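Long-range contacts in putative acyl-CoA dehydrogenase (Burkholderia xenovorans, PDB 5JSC), which belongs to the acyl-CoA dehydrogenase family of flavoproteins and binds flavin-adenine dinucleotide in a tetrameric assembly: residues Gly213-Glu218 with Arg230-Gly235; Met158-Arg163 with Tyr187-Arg192. All blocks are in the same frame, centred on the assembly; numbering follows the deposited sequence.

How the interactions relate
Both contacts lie within the beta-rich middle domain, with centres 12 Å apart, yet they differ in burial and in chemistry. Interaction 1 is a surface contact: a beta hairpin zipped by backbone bonds, with an apolar face turned inward and charged and polar side chains (Glu215, Glu218, His232, Arg230) on the other face. Interaction 2 is buried and joins two different sheets at a steep crossing; one backbone bridge is accompanied by a side-chain grip from Arg192 and by tight aliphatic packing. The two meet on the inner face of the hairpin, where Leu231 CD1 lies 3.7 Å from Tyr187 CD2 and Phe233 CZ lies 3.8 Å from Val189 CG2. Strand 168-179 pairs with strands from both contacts.

Interaction 1. Residues Gly213-Glu218 with Arg230-Gly235; sequences GLEIAE and RLHFAG
Leu214 lays its CD1 methyl over one face of the Phe233 ring, 3.8 Å from the centroid and 21° off the ring normal, a CH-pi contact. The leucine reaches it because CG stands anti to the backbone N (chi1 175°), swinging the branch across to the ring. Further along the same face, Ile216 CD1 meets Leu231 CD2 at 3.6 Å. The tight, buried part is Leu231 and Phe233 of strand 228-233, with Tyr187 and Val189 of strand 186-192 packed beneath them; Ile216 lies at the exposed margin of that face.

The backbones form an antiparallel beta hairpin of the middle domain. Glu215 and His232 make a hydrogen-bonded pair, with Glu215 N to His232 O at 2.8 Å and the return bond from His232 N to Glu215 O at 2.9 Å. Further on the register slips by one: Ala217 N binds Arg230 O while Arg230 N binds Glu218 O, so Ala217 and Glu218 both face Arg230 in a classic beta bulge.

The opposite face is looser and more polar, with Glu215 exposed to solvent and Arg230 and His232 partly so. Glu215 OE2 comes to the edge of the His232 ring, 3.4 Å from CD2, a carbon, with the carboxylate and ring planes 51° apart. His232 ND1 instead bonds Asp174, which also forms a salt bridge with Arg230 NE. Glu218 OE1 approaches no nearer than 4.0 Å to Arg230 CD.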
loop_
_atom_site.group_PDB
_atom_site.type_symbol
_atom_site.label_atom_id
_atom_site.label_comp_id
_atom_site.label_asym_id
_atom_site.label_seq_id
_atom_site.Cartn_x
_atom_site.Cartn_y
_atom_site.Cartn_z
ATOM N N GLY C 213 22.226 41.939 16.399
ATOM C CA GLY C 213 20.806 41.686 16.392
ATOM C C GLY C 213 20.396 40.349 15.815
ATOM O O GLY C 213 19.230 39.962 15.964
ATOM N N LEU C 214 21.300 39.641 15.136
ATOM C CA LEU C 214 21.066 38.258 14.734
ATOM C C LEU C 214 21.463 37.360 15.897
ATOM O O LEU C 214 22.648 37.242 16.227
ATOM C CB LEU C 214 21.851 37.914 13.470
ATOM C CG LEU C 214 21.786 36.448 13.024
ATOM C CD1 LEU C 214 20.350 35.986 12.857
ATOM C CD2 LEU C 214 22.570 36.232 11.727
ATOM N N GLU C 215 20.475 36.742 16.536
ATOM C CA GLU C 215 20.697 35.968 17.747
ATOM C C GLU C 215 20.418 34.499 17.475
ATOM O O GLU C 215 19.457 34.155 16.777
ATOM C CB GLU C 215 19.811 36.479 18.893
ATOM C CG GLU C 215 19.966 37.977 19.143
ATOM C CD GLU C 215 19.012 38.525 20.192
ATOM O OE1 GLU C 215 19.186 39.695 20.594
ATOM O OE2 GLU C 215 18.089 37.798 20.609
ATOM N N ILE C 216 21.281 33.633 17.999
ATOM C CA ILE C 216 21.024 32.196 17.969
ATOM C C ILE C 216 20.156 31.896 19.188
ATOM O O ILE C 216 20.653 31.781 20.310
ATOM C CB ILE C 216 22.314 31.376 17.968
ATOM C CG1 ILE C 216 23.277 31.897 16.888
ATOM C CG2 ILE C 216 21.998 29.915 17.747
ATOM C CD1 ILE C 216 22.723 31.848 15.462
ATOM N N ALA C 217 18.844 31.820 18.971
ATOM C CA ALA C 217 17.913 31.743 20.091
ATOM C C ALA C 217 17.913 30.366 20.732
ATOM O O ALA C 217 17.674 30.244 21.942
ATOM C CB ALA C 217 16.504 32.108 19.622
ATOM N N GLU C 218 18.182 29.328 19.949
ATOM C CA GLU C 218 18.032 27.960 20.412
ATOM C C GLU C 218 18.767 27.056 19.443
ATOM O O GLU C 218 18.675 27.254 18.230
ATOM C CB GLU C 218 16.542 27.581 20.484
ATOM C CG GLU C 218 16.231 26.159 20.870
ATOM C CD GLU C 218 14.757 25.834 20.698
ATOM O OE1 GLU C 218 13.979 26.755 20.362
ATOM O OE2 GLU C 218 14.375 24.663 20.896
ATOM N N ARG C 230 17.213 27.927 15.828
ATOM C CA ARG C 230 16.225 28.986 15.694
ATOM C C ARG C 230 16.966 30.313 15.738
ATOM O O ARG C 230 17.769 30.549 16.645
ATOM C CB ARG C 230 15.183 28.911 16.813
ATOM C CG ARG C 230 14.070 29.950 16.730
ATOM C CD ARG C 230 12.938 29.570 17.693
ATOM N NE ARG C 230 11.900 30.590 17.786
ATOM C CZ ARG C 230 10.647 30.360 18.179
ATOM N NH1 ARG C 230 10.252 29.130 18.505
ATOM N NH2 ARG C 230 9.774 31.363 18.238
ATOM N N LEU C 231 16.727 31.155 14.739
ATOM C CA LEU C 231 17.344 32.469 14.650
ATOM C C LEU C 231 16.328 33.514 15.064
ATOM O O LEU C 231 15.214 33.531 14.541
ATOM C CB LEU C 231 17.805 32.760 13.225
ATOM C CG LEU C 231 18.651 31.711 12.519
ATOM C CD1 LEU C 231 18.975 32.204 11.127
ATOM C CD2 LEU C 231 19.907 31.435 13.317
ATOM N N HIS C 232 16.712 34.394 15.979
ATOM C CA HIS C 232 15.874 35.524 16.344
ATOM C C HIS C 232 16.521 36.805 15.837
ATOM O O HIS C 232 17.693 37.067 16.118
ATOM C CB HIS C 232 15.662 35.609 17.855
ATOM C CG HIS C 232 14.837 36.788 18.268
ATOM N ND1 HIS C 232 13.503 36.908 17.945
ATOM C CD2 HIS C 232 15.162 37.911 18.950
ATOM C CE1 HIS C 232 13.037 38.049 18.424
ATOM N NE2 HIS C 232 14.024 38.676 19.038
ATOM N N PHE C 233 15.759 37.592 15.088
ATOM C CA PHE C 233 16.229 38.857 14.542
ATOM C C PHE C 233 15.652 39.967 15.404
ATOM O O PHE C 233 14.436 40.189 15.406
ATOM C CB PHE C 233 15.806 39.012 13.084
ATOM C CG PHE C 233 16.456 38.023 12.154
ATOM C CD1 PHE C 233 16.031 36.704 12.113
ATOM C CD2 PHE C 233 17.486 38.418 11.316
ATOM C CE1 PHE C 233 16.623 35.794 11.254
ATOM C CE2 PHE C 233 18.091 37.515 10.455
ATOM C CZ PHE C 233 17.655 36.201 10.421
ATOM N N ALA C 234 16.520 40.656 16.135
ATOM C CA ALA C 234 16.128 41.714 17.060
ATOM C C ALA C 234 16.632 43.038 16.496
ATOM O O ALA C 234 17.677 43.551 16.895
ATOM C CB ALA C 234 16.686 41.439 18.464
ATOM N N GLY C 235 15.877 43.595 15.553
ATOM C CA GLY C 235 16.299 44.844 14.944
ATOM C C GLY C 235 17.595 44.725 14.173
ATOM O O GLY C 235 18.384 45.677 14.136
#

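Interaction 2. Residues Met158-Arg163 with Tyr187-Arg192; sequences MTLSAR and YVVFAR
Arg192 reaches across to the loop before strand 161-165 and clasps the carbonyl oxygen of Met158. The contact joins two sheets of the middle domain's beta structure: strand 187-192 belongs to a mixed sheet and strand 161-163 to an antiparallel one, and their axes cross at -73°. At so steep an angle the backbones share a single bridge, between Ser161 and Arg192.

Two backbone bonds flank that bridge. Arg192 N donates to Leu160 O at 2.7 Å and nearly straight, whereas Ala162 N reaches Arg192 O from 43° above the carbonyl plane.

The side-chain polar grip is side-on: NE and NH2 of Arg192 both donate to Met158 O, which lies almost in the guanidinium plane. NE approaches nearly along the C=O axis, while NH2, at 2.9 Å, uses a lone pair. A bend at chi3 (-51°) turns the guanidinium back to this oxygen. NH2 also bonds Ala156 O and NH1 bonds Gly198 O, so all three guanidinium nitrogens are engaged, which restricts the group's rotation.

Van der Waals contacts, mostly between apolar groups, make up the rest of this buried interface. Ala162 CB sits 3.8 Å from Ala191 CB. Met158 crosses Phe190 obliquely, its CE meeting Phe190 CB at 3.9 Å and its SD lying 3.4 Å from Phe190 O, a carbonyl already bonded by Lys175 NZ. Leu160 and Val189 cross at about a right angle, and Leu160 CD2 presses on Val189 CG1 at 3.4 Å, closer than usual van der Waals contact.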
loop_
_atom_site.group_PDB
_atom_site.type_symbol
_atom_site.label_atom_id
_atom_site.label_comp_id
_atom_site.label_asym_id
_atom_site.label_seq_id
_atom_site.Cartn_x
_atom_site.Cartn_y
_atom_site.Cartn_z
ATOM N N MET C 158 4.997 34.102 5.229
ATOM C CA MET C 158 6.019 34.335 6.244
ATOM C C MET C 158 5.837 35.711 6.878
ATOM O O MET C 158 5.304 36.637 6.258
ATOM C CB MET C 158 7.417 34.219 5.633
ATOM C CG MET C 158 7.770 35.368 4.699
ATOM S SD MET C 158 9.477 35.275 4.123
ATOM C CE MET C 158 9.374 33.815 3.097
ATOM N N THR C 159 6.292 35.847 8.131
ATOM C CA THR C 159 6.095 37.087 8.874
ATOM C C THR C 159 7.371 37.773 9.339
ATOM O O THR C 159 7.277 38.867 9.910
ATOM C CB THR C 159 5.197 36.854 10.098
ATOM O OG1 THR C 159 5.835 35.952 11.010
ATOM C CG2 THR C 159 3.862 36.287 9.670
ATOM N N LEU C 160 8.554 37.192 9.121
ATOM C CA LEU C 160 9.770 37.950 9.402
ATOM C C LEU C 160 9.740 39.234 8.584
ATOM O O LEU C 160 9.563 39.194 7.364
ATOM C CB LEU C 160 11.021 37.131 9.075
ATOM C CG LEU C 160 12.325 37.924 9.233
ATOM C CD1 LEU C 160 12.685 38.034 10.682
ATOM C CD2 LEU C 160 13.467 37.286 8.471
ATOM N N SER C 161 9.850 40.373 9.254
ATOM C CA SER C 161 9.695 41.659 8.588
ATOM C C SER C 161 11.045 42.295 8.273
ATOM O O SER C 161 12.020 42.147 9.013
ATOM C CB SER C 161 8.864 42.621 9.441
ATOM O OG SER C 161 9.470 42.840 10.702
ATOM N N ALA C 162 11.091 43.012 7.155
ATOM C CA ALA C 162 12.256 43.805 6.779
ATOM C C ALA C 162 11.760 45.206 6.460
ATOM O O ALA C 162 11.094 45.415 5.442
ATOM C CB ALA C 162 12.999 43.190 5.593
ATOM N N ARG C 163 12.080 46.154 7.331
ATOM C CA ARG C 163 11.611 47.530 7.235
ATOM C C ARG C 163 12.730 48.419 6.714
ATOM O O ARG C 163 13.845 48.389 7.237
ATOM C CB ARG C 163 11.140 48.023 8.605
ATOM C CG ARG C 163 10.856 49.503 8.691
ATOM C CD ARG C 163 10.340 49.875 10.077
ATOM N NE ARG C 163 11.256 49.497 11.157
ATOM C CZ ARG C 163 12.232 50.276 11.616
ATOM N NH1 ARG C 163 12.433 51.473 11.081
ATOM N NH2 ARG C 163 13.012 49.862 12.606
ATOM N N TYR C 187 23.785 33.749 6.255
ATOM C CA TYR C 187 22.456 33.198 6.037
ATOM C C TYR C 187 21.823 33.942 4.879
ATOM O O TYR C 187 21.819 35.172 4.878
ATOM C CB TYR C 187 21.578 33.360 7.289
ATOM C CG TYR C 187 22.141 32.675 8.502
ATOM C CD1 TYR C 187 23.044 33.325 9.339
ATOM C CD2 TYR C 187 21.771 31.375 8.815
ATOM C CE1 TYR C 187 23.568 32.686 10.447
ATOM C CE2 TYR C 187 22.284 30.732 9.920
ATOM C CZ TYR C 187 23.181 31.385 10.731
ATOM O OH TYR C 187 23.697 30.722 11.827
ATOM N N VAL C 188 21.297 33.215 3.898
ATOM C CA VAL C 188 20.387 33.824 2.931
ATOM C C VAL C 188 19.010 33.854 3.589
ATOM O O VAL C 188 18.400 32.808 3.825
ATOM C CB VAL C 188 20.357 33.064 1.600
ATOM C CG1 VAL C 188 19.297 33.657 0.687
ATOM C CG2 VAL C 188 21.714 33.138 0.923
ATOM N N VAL C 189 18.522 35.054 3.903
ATOM C CA VAL C 189 17.311 35.243 4.703
ATOM C C VAL C 189 16.223 35.820 3.812
ATOM O O VAL C 189 16.451 36.818 3.113
ATOM C CB VAL C 189 17.564 36.173 5.903
ATOM C CG1 VAL C 189 16.286 36.350 6.735
ATOM C CG2 VAL C 189 18.701 35.647 6.773
ATOM N N PHE C 190 15.032 35.227 3.867
ATOM C CA PHE C 190 13.878 35.738 3.139
ATOM C C PHE C 190 12.960 36.432 4.129
ATOM O O PHE C 190 12.667 35.885 5.197
ATOM C CB PHE C 190 13.159 34.611 2.392
ATOM C CG PHE C 190 14.044 33.932 1.391
ATOM C CD1 PHE C 190 14.906 32.917 1.788
ATOM C CD2 PHE C 190 14.066 34.356 0.071
ATOM C CE1 PHE C 190 15.761 32.310 0.879
ATOM C CE2 PHE C 190 14.914 33.750 -0.848
ATOM C CZ PHE C 190 15.767 32.727 -0.441
ATOM N N ALA C 191 12.541 37.651 3.794
ATOM C CA ALA C 191 11.796 38.477 4.735
ATOM C C ALA C 191 10.739 39.269 3.987
ATOM O O ALA C 191 10.873 39.544 2.793
ATOM C CB ALA C 191 12.727 39.441 5.498
ATOM N N ARG C 192 9.686 39.653 4.710
ATOM C CA ARG C 192 8.595 40.411 4.101
ATOM C C ARG C 192 8.955 41.892 4.055
ATOM O O ARG C 192 9.050 42.551 5.094
ATOM C CB ARG C 192 7.289 40.204 4.862
ATOM C CG ARG C 192 6.129 40.985 4.245
ATOM C CD ARG C 192 4.767 40.525 4.794
ATOM N NE ARG C 192 4.674 39.074 4.684
ATOM C CZ ARG C 192 4.418 38.417 3.553
ATOM N NH1 ARG C 192 4.187 39.072 2.422
ATOM N NH2 ARG C 192 4.411 37.091 3.553
#